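Local coordinates for chorismate mutase (Paraburkholderia phymatum, PDB 5TS9), which probably catalyses the rearrangement of chorismate to prephenate, the branch-point step towards phenylalanine and tyrosine, at residues A[26-31]-A[79-84]; A[32-37]-A[101-106]. All coordinates share one frame; numbering follows the deposited sequence. Where two conformers were deposited one is given.

Contact 1. Residues A[26-31]-A[79-84]; sequences LNTADQ and EANKEV
L26 reaches helix 67-95 with one methyl: its CG lies anti to the backbone N (chi1 -173°), which carries CD1 over the turn at A80, 3.9 Å from A80 CB, and on to V84 CG2 at 3.7 Å. The leucine and valine side chains meet at a slant. T28 makes its link through water. Its OG1, also hydrogen-bonded to R25 O one turn back, accepts a hydrogen bond from a water 2.9 Å away; the same water donates to N81 OD1 at 2.8 Å. N81 OD1 is thus gripped twice, because Q85 NE2 bonds it as well, and the carboxamide is fixed although it is buried. Helices 16-39 and 67-95 pack here within the all-helical fold of type II chorismate mutases, their local axes crossing at -38° and 8.4 Å apart. Close approach centres on A29, whose small side chain points at the partner helix. Its CB sits 3.2 Å from N81 OD1 and 3.6 Å from V84 CG1, so that the methyl lies between the amide oxygen and the valine. D30 starts away from the interface, but its carboxylate bends back so that OD1 lies beside V84 CG1 at 3.9 Å while accepting a hydrogen bond from H158 NE2 of helix 156-165.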
loop_
_atom_site.group_PDB
_atom_site.type_symbol
_atom_site.label_atom_id
_atom_site.label_comp_id
_atom_site.label_asym_id
_atom_site.label_seq_id
_atom_site.Cartn_x
_atom_site.Cartn_y
_atom_site.Cartn_z
ATOM N N LEU A 26 11.083 2.648 5.879
ATOM C CA LEU A 26 9.929 3.386 5.394
ATOM C C LEU A 26 10.248 4.867 5.252
ATOM O O LEU A 26 9.821 5.505 4.289
ATOM C CB LEU A 26 8.748 3.166 6.342
ATOM C CG LEU A 26 7.394 3.724 5.909
ATOM C CD1 LEU A 26 6.925 3.104 4.561
ATOM C CD2 LEU A 26 6.383 3.456 7.024
ATOM N N ASN A 27 11.030 5.421 6.176
ATOM C CA ASN A 27 11.255 6.860 6.187
ATOM C C ASN A 27 12.099 7.345 5.014
ATOM O O ASN A 27 12.086 8.545 4.730
ATOM C CB ASN A 27 11.903 7.288 7.512
ATOM C CG ASN A 27 10.877 7.482 8.629
ATOM O OD1 ASN A 27 9.766 7.981 8.401
ATOM N ND2 ASN A 27 11.246 7.088 9.844
ATOM N N THR A 28 12.854 6.465 4.338
ATOM C CA THR A 28 13.506 6.890 3.099
ATOM C C THR A 28 12.498 7.307 2.025
ATOM O O THR A 28 12.867 8.049 1.113
ATOM C CB THR A 28 14.388 5.787 2.518
ATOM O OG1 THR A 28 13.561 4.670 2.141
ATOM C CG2 THR A 28 15.455 5.346 3.527
ATOM N N ALA A 29 11.247 6.837 2.106
ATOM C CA ALA A 29 10.219 7.246 1.140
ATOM C C ALA A 29 10.084 8.768 1.047
ATOM O O ALA A 29 9.852 9.316 -0.042
ATOM C CB ALA A 29 8.870 6.625 1.511
ATOM N N ASP A 30 10.216 9.470 2.177
ATOM C CA ASP A 30 10.113 10.928 2.144
ATOM C C ASP A 30 11.169 11.525 1.226
ATOM O O ASP A 30 10.872 12.417 0.427
ATOM C CB ASP A 30 10.254 11.513 3.548
ATOM C CG ASP A 30 9.208 10.986 4.503
ATOM O OD1 ASP A 30 8.735 9.850 4.296
ATOM O OD2 ASP A 30 8.860 11.706 5.462
ATOM N N GLN A 31 12.408 11.029 1.303
ATOM C CA GLN A 31 13.444 11.599 0.449
ATOM C C GLN A 31 13.361 11.070 -0.979
ATOM O O GLN A 31 13.763 11.776 -1.910
ATOM C CB GLN A 31 14.830 11.330 1.036
ATOM C CG GLN A 31 15.254 12.302 2.144
ATOM C CD GLN A 31 15.766 13.616 1.579
ATOM O OE1 GLN A 31 16.190 13.683 0.420
ATOM N NE2 GLN A 31 15.746 14.660 2.392
ATOM N N GLU A 79 6.165 -2.097 -1.204
ATOM C CA GLU A 79 4.797 -1.585 -1.337
ATOM C C GLU A 79 4.490 -0.531 -0.280
ATOM O O GLU A 79 3.794 0.447 -0.557
ATOM C CB GLU A 79 3.778 -2.726 -1.245
ATOM C CG GLU A 79 3.849 -3.719 -2.385
ATOM C CD GLU A 79 3.537 -3.087 -3.722
ATOM O OE1 GLU A 79 2.662 -2.197 -3.773
ATOM O OE2 GLU A 79 4.164 -3.472 -4.722
ATOM N N ALA A 80 4.968 -0.721 0.953
ATOM C CA ALA A 80 4.721 0.310 1.957
ATOM C C ALA A 80 5.437 1.602 1.570
ATOM O O ALA A 80 4.903 2.704 1.742
ATOM C CB ALA A 80 5.183 -0.168 3.336
ATOM N N ASN A 81 6.638 1.470 1.020
ATOM C CA ASN A 81 7.394 2.643 0.594
ATOM C C ASN A 81 6.668 3.387 -0.526
ATOM O O ASN A 81 6.555 4.616 -0.497
ATOM C CB ASN A 81 8.795 2.200 0.171
ATOM C CG ASN A 81 9.860 3.236 0.508
ATOM O OD1 ASN A 81 10.062 4.197 -0.236
ATOM N ND2 ASN A 81 10.532 3.049 1.633
ATOM N N LYS A 82 6.158 2.658 -1.521
ATOM C CA LYS A 82 5.375 3.311 -2.573
ATOM C C LYS A 82 4.099 3.950 -2.022
ATOM O O LYS A 82 3.704 5.021 -2.477
ATOM C CB LYS A 82 5.046 2.311 -3.687
ATOM C CG LYS A 82 6.313 1.690 -4.317
ATOM C CD LYS A 82 6.013 0.879 -5.576
ATOM C CE LYS A 82 5.232 -0.373 -5.233
ATOM N NZ LYS A 82 5.002 -1.199 -6.487
ATOM N N GLU A 83 3.432 3.308 -1.053
ATOM C CA GLU A 83 2.254 3.909 -0.420
ATOM C C GLU A 83 2.548 5.322 0.071
ATOM O O GLU A 83 1.770 6.261 -0.151
ATOM C CB GLU A 83 1.796 3.031 0.749
ATOM C CG GLU A 83 0.674 3.610 1.575
ATOM C CD GLU A 83 0.143 2.638 2.637
ATOM O OE1 GLU A 83 -0.841 2.978 3.314
ATOM O OE2 GLU A 83 0.704 1.534 2.796
ATOM N N VAL A 84 3.670 5.485 0.760
ATOM C CA VAL A 84 4.047 6.805 1.247
ATOM C C VAL A 84 4.364 7.727 0.072
ATOM O O VAL A 84 3.880 8.858 0.012
ATOM C CB VAL A 84 5.231 6.698 2.223
ATOM C CG1 VAL A 84 5.750 8.083 2.612
ATOM C CG2 VAL A 84 4.795 5.939 3.477
HETATM O O HOH W 1 12.846 4.121 -0.579
#

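Contact 2. Residues A[32-37]-A[101-106]; sequences VALSKW and TPRQSL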
loop_
_atom_site.group_PDB
_atom_site.type_symbol
_atom_site.label_atom_id
_atom_site.label_comp_id
_atom_site.label_asym_id
_atom_site.label_seq_id
_atom_site.Cartn_x
_atom_site.Cartn_y
_atom_site.Cartn_z
ATOM N N VAL A 32 12.886 9.839 -1.191
ATOM C CA VAL A 32 12.732 9.393 -2.577
ATOM C C VAL A 32 11.604 10.174 -3.267
ATOM O O VAL A 32 11.726 10.569 -4.437
ATOM C CB VAL A 32 12.512 7.873 -2.630
ATOM C CG1 VAL A 32 12.047 7.460 -4.032
ATOM C CG2 VAL A 32 13.835 7.125 -2.229
ATOM N N ALA A 33 10.520 10.448 -2.542
ATOM C CA ALA A 33 9.437 11.283 -3.071
ATOM C C ALA A 33 9.950 12.653 -3.507
ATOM O O ALA A 33 9.622 13.127 -4.596
ATOM C CB ALA A 33 8.335 11.443 -2.022
ATOM N N LEU A 34 10.752 13.304 -2.662
ATOM C CA LEU A 34 11.337 14.603 -3.021
ATOM C C LEU A 34 12.112 14.523 -4.327
ATOM O O LEU A 34 11.981 15.391 -5.204
ATOM C CB LEU A 34 12.267 15.084 -1.906
ATOM C CG LEU A 34 11.663 15.483 -0.564
ATOM C CD1 LEU A 34 12.784 15.765 0.461
ATOM C CD2 LEU A 34 10.730 16.696 -0.737
ATOM N N SER A 35 12.957 13.499 -4.457
ATOM C CA SER A 35 13.755 13.358 -5.664
ATOM C C SER A 35 12.870 13.169 -6.884
ATOM O O SER A 35 13.136 13.731 -7.953
ATOM C CB SER A 35 14.714 12.181 -5.516
ATOM O OG SER A 35 15.346 11.913 -6.760
ATOM N N LYS A 36 11.821 12.360 -6.754
ATOM C CA LYS A 36 10.930 12.128 -7.883
ATOM C C LYS A 36 10.073 13.356 -8.173
ATOM O O LYS A 36 9.708 13.588 -9.326
ATOM C CB LYS A 36 10.071 10.894 -7.619
ATOM C CG LYS A 36 10.901 9.611 -7.730
ATOM C CD LYS A 36 10.087 8.369 -7.467
ATOM C CE LYS A 36 10.963 7.107 -7.605
ATOM N NZ LYS A 36 10.319 5.959 -6.842
ATOM N N TRP A 37 9.775 14.161 -7.153
ATOM C CA TRP A 37 9.131 15.448 -7.377
ATOM C C TRP A 37 10.031 16.380 -8.192
ATOM O O TRP A 37 9.559 17.062 -9.110
ATOM C CB TRP A 37 8.761 16.083 -6.024
ATOM C CG TRP A 37 8.264 17.534 -6.107
ATOM C CD1 TRP A 37 9.024 18.679 -6.083
ATOM C CD2 TRP A 37 6.902 17.963 -6.214
ATOM N NE1 TRP A 37 8.208 19.790 -6.178
ATOM C CE2 TRP A 37 6.904 19.373 -6.263
ATOM C CE3 TRP A 37 5.675 17.283 -6.282
ATOM C CZ2 TRP A 37 5.725 20.121 -6.361
ATOM C CZ3 TRP A 37 4.510 18.027 -6.374
ATOM C CH2 TRP A 37 4.544 19.432 -6.423
ATOM N N THR A 101 12.922 20.687 2.272
ATOM C CA THR A 101 13.929 19.838 2.888
ATOM C C THR A 101 15.110 19.634 1.936
ATOM O O THR A 101 14.905 19.393 0.735
ATOM C CB THR A 101 13.312 18.485 3.245
ATOM O OG1 THR A 101 12.048 18.693 3.881
ATOM C CG2 THR A 101 14.230 17.704 4.168
ATOM N N PRO A 102 16.351 19.739 2.422
ATOM C CA PRO A 102 17.501 19.415 1.566
ATOM C C PRO A 102 17.443 17.975 1.065
ATOM O O PRO A 102 17.072 17.047 1.790
ATOM C CB PRO A 102 18.713 19.662 2.480
ATOM C CG PRO A 102 18.145 19.885 3.881
ATOM C CD PRO A 102 16.764 20.400 3.674
ATOM N N ARG A 103 17.775 17.805 -0.209
ATOM C CA ARG A 103 17.716 16.493 -0.838
ATOM C C ARG A 103 18.990 15.713 -0.540
ATOM O O ARG A 103 20.096 16.259 -0.582
ATOM C CB ARG A 103 17.541 16.630 -2.347
ATOM C CG ARG A 103 16.095 16.697 -2.813
ATOM C CD ARG A 103 15.334 17.863 -2.169
ATOM N NE ARG A 103 14.234 18.296 -3.025
ATOM C CZ ARG A 103 13.266 19.118 -2.640
ATOM N NH1 ARG A 103 13.243 19.603 -1.408
ATOM N NH2 ARG A 103 12.314 19.450 -3.491
ATOM N N GLN A 104 18.829 14.433 -0.236
ATOM C CA GLN A 104 19.950 13.527 -0.012
ATOM C C GLN A 104 20.163 12.688 -1.270
ATOM O O GLN A 104 19.194 12.177 -1.839
ATOM C CB GLN A 104 19.664 12.631 1.196
ATOM C CG GLN A 104 19.531 13.402 2.526
ATOM C CD GLN A 104 18.862 12.574 3.621
ATOM O OE1 GLN A 104 18.821 11.349 3.541
ATOM N NE2 GLN A 104 18.315 13.245 4.634
ATOM N N SER A 105 21.419 12.547 -1.699
ATOM C CA SER A 105 21.706 11.803 -2.925
ATOM C C SER A 105 21.103 10.399 -2.870
ATOM O O SER A 105 21.325 9.659 -1.909
ATOM C CB SER A 105 23.210 11.706 -3.127
ATOM O OG SER A 105 23.507 10.707 -4.084
ATOM N N LEU A 106 20.346 10.026 -3.909
ATOM C CA LEU A 106 19.746 8.693 -3.925
ATOM C C LEU A 106 20.816 7.606 -3.958
ATOM O O LEU A 106 20.743 6.630 -3.211
ATOM C CB LEU A 106 18.801 8.525 -5.112
ATOM C CG LEU A 106 17.514 9.337 -5.166
ATOM C CD1 LEU A 106 16.554 8.722 -6.190
ATOM C CD2 LEU A 106 16.868 9.452 -3.788
#
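A bend at chi2 (58°) folds the R103 chain back across L34, whose own CG stands anti to its carbonyl carbon (chi1 -68°) and sends the isobutyl group toward the loop. The two side chains cross at about a right angle. L34 CD2 lies over one face of the guanidinium, offset toward its rim and 3.9 Å from R103 NH1, while L34 CB touches R103 NE at 3.9 Å. L34 CD1, the other branch, meets T101 CB at 3.9 Å. R103 NH1 also donates to T101 O at 2.7 Å, a fairly straight bond (158°) lying in both the carbonyl and the guanidinium planes; P99 O takes a second bond from NH1, and D38 forms a salt bridge with NE. Further along the loop, L106 opens helix 106-128 just after the N-cap residue S105, whose OG caps G108 N. L106 CD1 packs on S35 OG at 3.5 Å, and L106 CD2 touches V32 CG2 at 4.1 Å. Between 32-37 and 101-106 the contact is van der Waals packing with no direct hydrogen bond; the bonds to T101, P99 and D38 probably hold the arginine flat against the leucine and offset its charge at this surface site.

In the fold
From the N terminus, helix 16-39 supplies the first segment of both contacts in succession, 26-31 and then 32-37. The chain next passes through helix 46-59 to helix 67-95, where 79-84 returns to close contact 1 near the middle of the fold. It leaves that helix by the loop at 101-106, which closes contact 2 at the surface. The two loops cross, since their segments alternate along the chain, and the contact centres lie about 12 Å apart. Q31 joins them: its NE2 probably bonds P102 O and its OE1 Q104 N, both at 2.8 Å. Together the two contacts tie helix 16-39 to helix 67-95 and to the entry of helix 106-128.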